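PDB 6V77: putative HpcE protein from Mycolicibacterium smegmatis, which is of unknown function but has the fold of the fumarylacetoacetate hydrolase (FAH) family and carries a zinc ion bound by three carboxylate side chains. Local coordinates for residues 111-115 with 116-120; 152-156 with 157-161; 199-203 with 204-208. All blocks are in the same frame, centred on the assembly; numbering follows the deposited sequence.

Contact 1: residues 111-115 with 116-120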
ATOM      1  N   VAL B 111     -14.114 -10.748  14.211  1.00 29.45           N
ATOM      2  CA  VAL B 111     -13.878  -9.477  13.534  1.00 30.85           C
ATOM      3  C   VAL B 111     -14.801  -8.434  14.140  1.00 31.05           C
ATOM      4  O   VAL B 111     -16.007  -8.676  14.291  1.00 30.11           O
ATOM      5  CB  VAL B 111     -14.110  -9.578  12.013  1.00 29.12           C
ATOM      6  CG1 VAL B 111     -13.890  -8.225  11.343  1.00 31.46           C
ATOM      7  CG2 VAL B 111     -13.232 -10.662  11.398  1.00 30.51           C
ATOM      8  N   GLN B 112     -14.237  -7.277  14.481  1.00 29.22           N
ATOM      9  CA  GLN B 112     -15.028  -6.193  15.045  1.00 33.37           C
ATOM     10  C   GLN B 112     -15.767  -5.480  13.921  1.00 29.97           C
ATOM     11  O   GLN B 112     -15.170  -5.151  12.889  1.00 34.36           O
ATOM     12  CB  GLN B 112     -14.126  -5.218  15.811  1.00 39.21           C
ATOM     13  CG  GLN B 112     -13.357  -5.863  16.969  1.00 46.10           C
ATOM     14  CD  GLN B 112     -14.255  -6.226  18.149  1.00 60.27           C
ATOM     15  OE1 GLN B 112     -15.167  -5.477  18.505  1.00 65.45           O
ATOM     16  NE2 GLN B 112     -13.996  -7.377  18.763  1.00 59.97           N
ATOM     17  N   LEU B 113     -17.077  -5.288  14.105  1.00 33.46           N
ATOM     18  CA  LEU B 113     -17.905  -4.529  13.176  1.00 29.27           C
ATOM     19  C   LEU B 113     -17.826  -3.043  13.482  1.00 30.91           C
ATOM     20  O   LEU B 113     -18.348  -2.594  14.510  1.00 32.89           O
ATOM     21  CB  LEU B 113     -19.370  -4.965  13.264  1.00 34.89           C
ATOM     22  CG  LEU B 113     -19.768  -6.330  12.730  1.00 34.36           C
ATOM     23  CD1 LEU B 113     -21.164  -6.661  13.274  1.00 32.59           C
ATOM     24  CD2 LEU B 113     -19.726  -6.332  11.205  1.00 33.40           C
ATOM     25  N   PRO B 114     -17.197  -2.248  12.632  1.00 34.02           N
ATOM     26  CA  PRO B 114     -17.347  -0.799  12.749  1.00 36.79           C
ATOM     27  C   PRO B 114     -18.781  -0.407  12.451  1.00 35.89           C
ATOM     28  O   PRO B 114     -19.548  -1.168  11.854  1.00 30.99           O
ATOM     29  CB  PRO B 114     -16.394  -0.259  11.683  1.00 34.21           C
ATOM     30  CG  PRO B 114     -16.340  -1.355  10.670  1.00 35.00           C
ATOM     31  CD  PRO B 114     -16.398  -2.628  11.453  1.00 33.03           C
ATOM     32  N   ALA B 115     -19.142   0.798  12.887  1.00 35.56           N
ATOM     33  CA  ALA B 115     -20.430   1.356  12.509  1.00 38.87           C
ATOM     34  C   ALA B 115     -20.532   1.410  10.992  1.00 36.24           C
ATOM     35  O   ALA B 115     -19.539   1.655  10.295  1.00 40.46           O
ATOM     36  CB  ALA B 115     -20.600   2.756  13.104  1.00 46.39           C
ATOM     37  N   GLY B 116     -21.733   1.155  10.472  1.00 31.38           N
ATOM     38  CA  GLY B 116     -21.957   1.221   9.043  1.00 33.85           C
ATOM     39  C   GLY B 116     -22.539  -0.074   8.497  1.00 35.32           C
ATOM     40  O   GLY B 116     -23.284  -0.780   9.189  1.00 34.02           O
ATOM     41  N   SER B 117     -22.218  -0.350   7.237  1.00 31.84           N
ATOM     42  CA  SER B 117     -22.808  -1.444   6.466  1.00 31.36           C
ATOM     43  C   SER B 117     -21.672  -2.355   6.030  1.00 28.86           C
ATOM     44  O   SER B 117     -21.054  -2.130   4.983  1.00 31.63           O
ATOM     45  CB  SER B 117     -23.584  -0.895   5.263  1.00 31.35           C
ATOM     46  OG  SER B 117     -24.659  -0.068   5.685  1.00 32.89           O
ATOM     47  N   VAL B 118     -21.372  -3.375   6.832  1.00 28.69           N
ATOM     48  CA  VAL B 118     -20.204  -4.215   6.574  1.00 27.74           C
ATOM     49  C   VAL B 118     -20.618  -5.408   5.718  1.00 28.35           C
ATOM     50  O   VAL B 118     -21.543  -6.153   6.061  1.00 29.87           O
ATOM     51  CB  VAL B 118     -19.546  -4.663   7.887  1.00 32.07           C
ATOM     52  CG1 VAL B 118     -18.361  -5.516   7.599  1.00 27.39           C
ATOM     53  CG2 VAL B 118     -19.129  -3.426   8.714  1.00 32.00           C
ATOM     54  N   ASP B 119     -19.905  -5.596   4.616  1.00 27.31           N
ATOM     55  CA  ASP B 119     -20.294  -6.514   3.564  1.00 27.34           C
ATOM     56  C   ASP B 119     -19.174  -7.524   3.348  1.00 29.64           C
ATOM     57  O   ASP B 119     -18.001  -7.230   3.604  1.00 26.79           O
ATOM     58  CB  ASP B 119     -20.569  -5.734   2.291  1.00 27.43           C
ATOM     59  CG  ASP B 119     -21.474  -6.454   1.333  1.00 32.24           C
ATOM     60  OD1 ASP B 119     -21.836  -7.629   1.580  1.00 34.16           O
ATOM     61  OD2 ASP B 119     -21.838  -5.812   0.329  1.00 30.35           O
ATOM     62  N   TRP B 120     -19.544  -8.716   2.879  1.00 28.30           N
ATOM     63  CA  TRP B 120     -18.628  -9.830   2.649  1.00 26.29           C
ATOM     64  C   TRP B 120     -18.262  -9.926   1.171  1.00 25.95           C
ATOM     65  O   TRP B 120     -19.060  -9.574   0.298  1.00 26.43           O
ATOM     66  CB  TRP B 120     -19.278 -11.150   3.088  1.00 26.96           C
ATOM     67  CG  TRP B 120     -20.619 -11.385   2.407  1.00 29.45           C
ATOM     68  CD1 TRP B 120     -20.831 -12.011   1.208  1.00 28.10           C
ATOM     69  CD2 TRP B 120     -21.911 -10.961   2.871  1.00 28.87           C
ATOM     70  NE1 TRP B 120     -22.170 -12.017   0.910  1.00 29.14           N
ATOM     71  CE2 TRP B 120     -22.854 -11.372   1.908  1.00 34.04           C
ATOM     72  CE3 TRP B 120     -22.359 -10.279   4.008  1.00 29.25           C
ATOM     73  CZ2 TRP B 120     -24.211 -11.132   2.045  1.00 32.03           C
ATOM     74  CZ3 TRP B 120     -23.723 -10.040   4.144  1.00 30.35           C
ATOM     75  CH2 TRP B 120     -24.632 -10.469   3.170  1.00 35.58           C
TER
HETATM   76  O   HOH W   1     -21.903  -2.321  11.302  1.00 29.88           O
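A short connection joins strand 110-113 to strand 118-128, and Leu113 and Pro114 on its incoming side pack against Val118 on its outgoing side. It passes between two sheets of the FAH-type domain: strand 110-113 is an outermost strand, within this chain, of the five-stranded sheet, while strand 118-128 lies in the large mixed sheet. The side-chain contact is apolar. Leu113 lays one branch against Val118, with CD2 3.7 Å from Val118 CB. The same Leu113 CD2 also meets Val118 CG1 and CG2, each at 3.9 Å, so one methyl touches CB and both branches of the valine. Val118 has CG1 anti to its own N (chi1 180°). This puts CG2 beside that N, on the side where the proline ring lies. Pro114 CD stands 3.9 Å from Val118 CG2, with the two side chains roughly perpendicular. Leu113 also leans on Phe275 of strand 269-277, and Pro114 touches His173 and Phe176.

The bend falls at Ala115 and Gly116. Gly116 has phi 125° and psi -150°, a conformation suited to glycine, because a CB there would be jammed against the carbonyl O of Ala115. Next to the glycine, the Ser117 side chain starts away from residues 111-115, and its OG is hydrogen-bonded to Asp157 OD1. Inside the bend sits a water that spans two backbone carbonyls. It lies 2.7 Å from Pro114 O and 3.0 Å from Gly116 O, in position to donate to either.

Contact 2: residues 152-156 with 157-161. With ZN (zinc ion), chain L; SO4 (sulfate ion), chain O.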
ATOM      1  N   ASP B 152     -12.506  -9.734   1.253  1.00 25.38           N
ATOM      2  CA  ASP B 152     -12.385  -8.279   1.129  1.00 23.60           C
ATOM      3  C   ASP B 152     -13.576  -7.654   1.850  1.00 23.89           C
ATOM      4  O   ASP B 152     -14.551  -7.218   1.238  1.00 24.79           O
ATOM      5  CB  ASP B 152     -12.318  -7.846  -0.333  1.00 27.05           C
ATOM      6  CG  ASP B 152     -12.193  -6.345  -0.487  1.00 25.34           C
ATOM      7  OD1 ASP B 152     -11.916  -5.652   0.521  1.00 25.02           O
ATOM      8  OD2 ASP B 152     -12.351  -5.836  -1.608  1.00 27.73           O
ATOM      9  N   LEU B 153     -13.496  -7.624   3.182  1.00 23.24           N
ATOM     10  CA  LEU B 153     -14.584  -7.045   3.964  1.00 24.04           C
ATOM     11  C   LEU B 153     -14.634  -5.551   3.691  1.00 24.87           C
ATOM     12  O   LEU B 153     -13.595  -4.902   3.570  1.00 23.91           O
ATOM     13  CB  LEU B 153     -14.385  -7.317   5.454  1.00 24.86           C
ATOM     14  CG  LEU B 153     -14.398  -8.811   5.781  1.00 26.72           C
ATOM     15  CD1 LEU B 153     -13.930  -9.073   7.202  1.00 26.04           C
ATOM     16  CD2 LEU B 153     -15.830  -9.309   5.616  1.00 31.88           C
ATOM     17  N   SER B 154     -15.845  -5.012   3.585  1.00 25.11           N
ATOM     18  CA  SER B 154     -16.044  -3.675   3.028  1.00 25.49           C
ATOM     19  C   SER B 154     -17.108  -2.943   3.822  1.00 26.51           C
ATOM     20  O   SER B 154     -18.251  -3.401   3.876  1.00 30.40           O
ATOM     21  CB  SER B 154     -16.465  -3.762   1.553  1.00 29.62           C
ATOM     22  OG  SER B 154     -15.560  -4.581   0.796  1.00 26.99           O
ATOM     23  N   GLU B 155     -16.765  -1.780   4.376  1.00 26.79           N
ATOM     24  CA  GLU B 155     -17.773  -0.926   5.003  1.00 27.89           C
ATOM     25  C   GLU B 155     -18.363  -0.050   3.896  1.00 34.75           C
ATOM     26  O   GLU B 155     -17.758   0.942   3.482  1.00 30.12           O
ATOM     27  CB  GLU B 155     -17.160  -0.119   6.148  1.00 28.06           C
ATOM     28  CG  GLU B 155     -18.199   0.437   7.101  1.00 31.20           C
ATOM     29  CD  GLU B 155     -18.987   1.529   6.449  1.00 36.12           C
ATOM     30  OE1 GLU B 155     -18.406   2.615   6.235  1.00 32.95           O
ATOM     31  OE2 GLU B 155     -20.154   1.287   6.092  1.00 31.41           O
ATOM     32  N   ARG B 156     -19.571  -0.402   3.423  1.00 29.85           N
ATOM     33  CA  ARG B 156     -20.063   0.189   2.179  1.00 32.03           C
ATOM     34  C   ARG B 156     -20.392   1.671   2.311  1.00 30.44           C
ATOM     35  O   ARG B 156     -20.359   2.386   1.302  1.00 33.75           O
ATOM     36  CB  ARG B 156     -21.296  -0.555   1.678  1.00 30.04           C
ATOM     37  CG  ARG B 156     -21.028  -2.022   1.398  1.00 29.22           C
ATOM     38  CD  ARG B 156     -20.077  -2.222   0.200  1.00 28.32           C
ATOM     39  NE  ARG B 156     -20.185  -3.606  -0.263  1.00 31.56           N
ATOM     40  CZ  ARG B 156     -19.321  -4.219  -1.064  1.00 31.04           C
ATOM     41  NH1 ARG B 156     -18.230  -3.593  -1.515  1.00 28.75           N
ATOM     42  NH2 ARG B 156     -19.550  -5.483  -1.408  1.00 28.39           N
ATOM     43  N   ASP B 157     -20.751   2.151   3.510  1.00 31.12           N
ATOM     44  CA  ASP B 157     -21.091   3.568   3.648  1.00 32.15           C
ATOM     45  C   ASP B 157     -19.887   4.439   3.305  1.00 36.47           C
ATOM     46  O   ASP B 157     -19.970   5.337   2.459  1.00 33.99           O
ATOM     47  CB  ASP B 157     -21.583   3.892   5.067  1.00 32.97           C
ATOM     48  CG  ASP B 157     -22.875   3.185   5.432  1.00 41.81           C
ATOM     49  OD1 ASP B 157     -23.535   2.612   4.535  1.00 41.67           O
ATOM     50  OD2 ASP B 157     -23.228   3.207   6.634  1.00 41.29           O
ATOM     51  N   LEU B 158     -18.761   4.185   3.968  1.00 30.79           N
ATOM     52  CA  LEU B 158     -17.531   4.918   3.666  1.00 32.71           C
ATOM     53  C   LEU B 158     -17.079   4.665   2.235  1.00 35.01           C
ATOM     54  O   LEU B 158     -16.565   5.572   1.568  1.00 40.57           O
ATOM     55  CB  LEU B 158     -16.432   4.507   4.644  1.00 29.49           C
ATOM     56  CG  LEU B 158     -15.058   5.184   4.506  1.00 36.99           C
ATOM     57  CD1 LEU B 158     -15.211   6.687   4.641  1.00 44.84           C
ATOM     58  CD2 LEU B 158     -14.081   4.650   5.545  1.00 35.10           C
ATOM     59  N   GLN B 159     -17.242   3.430   1.752  1.00 30.86           N
ATOM     60  CA  GLN B 159     -16.714   3.072   0.438  1.00 30.01           C
ATOM     61  C   GLN B 159     -17.316   3.934  -0.662  1.00 33.58           C
ATOM     62  O   GLN B 159     -16.628   4.295  -1.624  1.00 34.37           O
ATOM     63  CB  GLN B 159     -16.980   1.594   0.131  1.00 29.43           C
ATOM     64  CG  GLN B 159     -16.276   1.149  -1.160  1.00 27.71           C
ATOM     65  CD  GLN B 159     -16.689  -0.247  -1.625  1.00 30.74           C
ATOM     66  OE1 GLN B 159     -17.115  -1.086  -0.826  1.00 30.98           O
ATOM     67  NE2 GLN B 159     -16.550  -0.498  -2.926  1.00 31.15           N
ATOM     68  N   LEU B 160     -18.598   4.263  -0.544  1.00 30.23           N
ATOM     69  CA  LEU B 160     -19.326   4.937  -1.609  1.00 34.89           C
ATOM     70  C   LEU B 160     -19.621   6.401  -1.328  1.00 35.39           C
ATOM     71  O   LEU B 160     -20.263   7.057  -2.155  1.00 40.75           O
ATOM     72  CB  LEU B 160     -20.633   4.188  -1.880  1.00 38.60           C
ATOM     73  CG  LEU B 160     -20.376   2.715  -2.184  1.00 38.06           C
ATOM     74  CD1 LEU B 160     -21.683   1.951  -2.366  1.00 49.64           C
ATOM     75  CD2 LEU B 160     -19.534   2.608  -3.422  1.00 41.32           C
ATOM     76  N   ALA B 161     -19.162   6.943  -0.202  1.00 37.11           N
ATOM     77  CA  ALA B 161     -19.561   8.287   0.187  1.00 39.72           C
ATOM     78  C   ALA B 161     -18.670   9.352  -0.451  1.00 38.23           C
ATOM     79  O   ALA B 161     -17.538   9.092  -0.862  1.00 41.92           O
ATOM     80  CB  ALA B 161     -19.524   8.442   1.710  1.00 41.41           C
TER
HETATM   81 ZN    ZN L 302     -13.228  -6.930  -3.531  0.60 48.61          ZN
HETATM   82  S   SO4 O 305     -15.957  -3.983  -4.887  0.85 43.76           S
HETATM   83  O1  SO4 O 305     -17.172  -4.399  -5.578  0.85 48.99           O
HETATM   84  O2  SO4 O 305     -16.248  -3.547  -3.520  0.85 38.42           O
HETATM   85  O3  SO4 O 305     -14.998  -5.088  -4.819  0.85 53.76           O
HETATM   86  O4  SO4 O 305     -15.327  -2.900  -5.641  0.85 44.99           O
HETATM   87  O   HOH W   2     -11.214  -6.786  -4.270  1.00 27.57           O
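Arg156 NH1 donates to Gln159 OE1 at 2.8 Å, in a nearly straight bond (N-H...O 160°). The acceptor lies in the guanidinium plane, and the donor meets a lone pair in the amide plane. The two side chains run side by side in the same direction, and both donate to a bound sulfate ion. Arg156 NH1 is 2.8 Å from sulfate O2. Gln159 NE2 is 3.1 Å from the same O2, so the amide uses its oxygen on the arginine and its nitrogen on the anion. His82 and Lys171 also hold the sulfate. The rest of the guanidinium is paired with Glu121 and Asp119, which should fix its rotation.

Glu155 supplies a second set of bonds. Its chain is bent about the CB-CG bond (chi2 -70°), which brings the carboxylate back over the first turn of helix 156-160. Glu155 OE1 accepts a hydrogen bond from Leu158 N at 2.8 Å, on its syn side but tilted out of the carboxylate plane. Glu155 OE2 accepts from Asp157 N at 2.8 Å, from above that plane. OE2 also accepts from Ser117 N. Asp157 OD2 comes within 3.7 Å of Glu155 OE2, a like-charge approach that the N-H donors probably ease; Asp157 OD1 is hydrogen-bonded to Ser117 OG.

Further out, Ser154 CB packs beside Gln159 OE1, and Leu158 touches Tyr224 of the second subunit. Asp152 OD2 binds zinc at 2.4 Å, together with Glu121, Glu123 and a water. Glu155 is thus the N-cap of a short helix that follows a strand, close after a metal ligand of the FAH-type domain.

Contact 3: residues 199-203 with 204-208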
ATOM      1  N   ALA B 199     -19.057 -18.480   0.015  1.00 26.42           N
ATOM      2  CA  ALA B 199     -19.173 -17.969   1.370  1.00 25.93           C
ATOM      3  C   ALA B 199     -20.563 -18.302   1.867  1.00 26.92           C
ATOM      4  O   ALA B 199     -21.509 -18.362   1.077  1.00 28.49           O
ATOM      5  CB  ALA B 199     -18.947 -16.452   1.452  1.00 25.64           C
ATOM      6  N   GLU B 200     -20.668 -18.533   3.179  1.00 27.24           N
ATOM      7  CA  GLU B 200     -21.940 -18.827   3.838  1.00 28.26           C
ATOM      8  C   GLU B 200     -22.045 -17.982   5.098  1.00 28.50           C
ATOM      9  O   GLU B 200     -21.039 -17.698   5.756  1.00 29.36           O
ATOM     10  CB  GLU B 200     -22.073 -20.325   4.210  1.00 31.06           C
ATOM     11  CG  GLU B 200     -21.901 -21.233   3.021  1.00 41.32           C
ATOM     12  CD  GLU B 200     -21.493 -22.638   3.398  1.00 51.57           C
ATOM     13  OE1 GLU B 200     -21.313 -22.919   4.606  1.00 50.23           O
ATOM     14  OE2 GLU B 200     -21.355 -23.459   2.469  1.00 51.41           O
ATOM     15  N   ILE B 201     -23.270 -17.564   5.426  1.00 29.40           N
ATOM     16  CA  ILE B 201     -23.537 -16.818   6.643  1.00 29.84           C
ATOM     17  C   ILE B 201     -24.525 -17.643   7.452  1.00 30.88           C
ATOM     18  O   ILE B 201     -25.606 -17.982   6.953  1.00 35.87           O
ATOM     19  CB  ILE B 201     -24.111 -15.424   6.363  1.00 34.55           C
ATOM     20  CG1 ILE B 201     -23.095 -14.589   5.587  1.00 34.44           C
ATOM     21  CG2 ILE B 201     -24.487 -14.744   7.671  1.00 38.28           C
ATOM     22  CD1 ILE B 201     -23.606 -13.222   5.266  1.00 39.43           C
ATOM     23  N   ASN B 202     -24.134 -17.997   8.677  1.00 31.00           N
ATOM     24  CA  ASN B 202     -24.945 -18.836   9.546  1.00 33.90           C
ATOM     25  C   ASN B 202     -25.407 -20.094   8.812  1.00 33.46           C
ATOM     26  O   ASN B 202     -26.539 -20.554   8.961  1.00 33.46           O
ATOM     27  CB  ASN B 202     -26.111 -18.030  10.105  1.00 41.85           C
ATOM     28  CG  ASN B 202     -25.638 -16.770  10.800  1.00 42.76           C
ATOM     29  OD1 ASN B 202     -24.548 -16.748  11.376  1.00 33.29           O
ATOM     30  ND2 ASN B 202     -26.440 -15.708  10.735  1.00 37.37           N
ATOM     31  N   GLY B 203     -24.513 -20.641   7.979  1.00 36.39           N
ATOM     32  CA  GLY B 203     -24.784 -21.892   7.292  1.00 39.48           C
ATOM     33  C   GLY B 203     -25.566 -21.790   5.996  1.00 42.50           C
ATOM     34  O   GLY B 203     -25.839 -22.823   5.376  1.00 46.45           O
ATOM     35  N   GLU B 204     -25.928 -20.589   5.559  1.00 37.87           N
ATOM     36  CA  GLU B 204     -26.679 -20.376   4.325  0.52 36.59           C
ATOM     37  C   GLU B 204     -25.732 -19.808   3.275  1.00 32.65           C
ATOM     38  O   GLU B 204     -25.031 -18.832   3.546  1.00 31.48           O
ATOM     39  CB  GLU B 204     -27.845 -19.412   4.571  0.52 41.33           C
ATOM     40  CG  GLU B 204     -28.310 -18.608   3.350  0.52 46.47           C
ATOM     41  CD  GLU B 204     -29.225 -17.433   3.711  0.52 50.23           C
ATOM     42  OE1 GLU B 204     -29.625 -17.316   4.887  0.52 52.12           O
ATOM     43  OE2 GLU B 204     -29.538 -16.619   2.816  0.52 49.67           O
ATOM     44  N   THR B 205     -25.705 -20.420   2.084  1.00 35.00           N
ATOM     45  CA  THR B 205     -24.813 -19.915   1.040  1.00 33.45           C
ATOM     46  C   THR B 205     -25.235 -18.509   0.637  1.00 30.19           C
ATOM     47  O   THR B 205     -26.424 -18.243   0.427  1.00 31.69           O
ATOM     48  CB  THR B 205     -24.806 -20.827  -0.193  1.00 34.84           C
ATOM     49  OG1 THR B 205     -24.394 -22.143   0.180  1.00 40.16           O
ATOM     50  CG2 THR B 205     -23.824 -20.293  -1.245  1.00 32.14           C
ATOM     51  N   VAL B 206     -24.261 -17.607   0.569  1.00 30.26           N
ATOM     52  CA  VAL B 206     -24.478 -16.270   0.036  1.00 30.40           C
ATOM     53  C   VAL B 206     -23.612 -15.975  -1.180  1.00 29.45           C
ATOM     54  O   VAL B 206     -23.971 -15.090  -1.975  1.00 30.15           O
ATOM     55  CB  VAL B 206     -24.256 -15.195   1.119  1.00 29.27           C
ATOM     56  CG1 VAL B 206     -25.357 -15.294   2.200  1.00 32.45           C
ATOM     57  CG2 VAL B 206     -22.880 -15.332   1.728  1.00 28.29           C
ATOM     58  N   GLN B 207     -22.477 -16.656  -1.356  1.00 27.77           N
ATOM     59  CA  GLN B 207     -21.711 -16.572  -2.592  1.00 27.16           C
ATOM     60  C   GLN B 207     -21.281 -17.971  -3.002  1.00 30.82           C
ATOM     61  O   GLN B 207     -20.979 -18.805  -2.147  1.00 28.10           O
ATOM     62  CB  GLN B 207     -20.478 -15.686  -2.431  1.00 26.26           C
ATOM     63  CG  GLN B 207     -20.791 -14.200  -2.216  1.00 26.46           C
ATOM     64  CD  GLN B 207     -19.522 -13.375  -2.161  1.00 32.00           C
ATOM     65  OE1 GLN B 207     -18.807 -13.398  -1.157  1.00 25.19           O
ATOM     66  NE2 GLN B 207     -19.209 -12.676  -3.254  1.00 30.09           N
ATOM     67  N   HIS B 208     -21.273 -18.221  -4.310  1.00 27.16           N
ATOM     68  CA  HIS B 208     -20.785 -19.493  -4.842  1.00 26.85           C
ATOM     69  C   HIS B 208     -20.551 -19.369  -6.336  1.00 26.75           C
ATOM     70  O   HIS B 208     -21.502 -19.161  -7.096  1.00 28.46           O
ATOM     71  CB  HIS B 208     -21.766 -20.636  -4.572  1.00 32.20           C
ATOM     72  CG  HIS B 208     -21.396 -21.907  -5.277  1.00 32.83           C
ATOM     73  ND1 HIS B 208     -22.131 -22.421  -6.325  1.00 32.19           N
ATOM     74  CD2 HIS B 208     -20.350 -22.747  -5.101  1.00 32.32           C
ATOM     75  CE1 HIS B 208     -21.562 -23.536  -6.751  1.00 34.98           C
ATOM     76  NE2 HIS B 208     -20.473 -23.751  -6.032  1.00 29.11           N
TER
HETATM   77  O   HOH W   3     -21.567 -23.078  -0.304  1.00 40.69           O
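Val206 and Gln207 both face Ala199, and the backbone is drawn tight there. Ala199 O accepts two N-H groups from the same face of its carbonyl plane: Val206 N at 2.9 Å and Gln207 N at 3.1 Å. Ala199 N returns a bond to Gln207 O at 2.9 Å. The side chains on this side are close as well. Val206 CG2 lies between its own N and carbonyl carbon (chi1 -68°), and this brings it to 3.4 Å from Ala199 O. The same methyl lies 3.9 Å from Ile201 CG1, and the two side chains meet at about a right angle. Ala199 CB borders CG2 from the other strand, and Trp120 covers the pair. The extended Gln207 chain has both ends of its amide bonded: OE1 accepts from Val122 N, and NE2 is hydrogen-bonded to Thr241 OG1.

Two consecutive residues set opposite one on the partner strand make a classic beta bulge. It lies in a beta hairpin made of strands 196-201 and 204-210, the latter an outer strand of the five-stranded sheet within this chain. The hairpin closes through a type I' turn from Ile201 to Glu204. Ile201 N bonds to Glu204 O at 2.9 Å, and Glu204 N bonds back to Ile201 O. Asn202 and Gly203 form the exposed corner, and the Asn202 amide is tied to Asp259 and Glu260.

The face of Glu200 and Thr205 is looser. These form a non-hydrogen-bonded pair whose side chains cross at a slant. Glu200 CG lies over the Thr205 backbone, but the polar ends meet through water. That water donates to Glu200 OE2 at 2.8 Å and is hydrogen-bonded to Thr205 OG1 at 3.0 Å.

The three contacts follow one another along the chain without overlap. Contacts 1 and 2 are neighbours, with centres about 9 Å apart. Strands 118-128 and 144-155 are antiparallel partners in the large mixed sheet, and Ser117 O lies 2.8 Å from Arg156 N, a probable hydrogen bond. Contact 3 lies in the five-stranded sheet. Strand 110-113, outermost in that sheet within this chain, leads into contact 1. The centres of contacts 1 and 3 are about 17 Å apart, yet they touch through Trp120, whose CZ3 is 3.4 Å from Ile201 CD1. Contacts 2 and 3 do not touch. Contact 1 thus connects the hairpin sheet to the zinc-bearing part of the FAH-type domain.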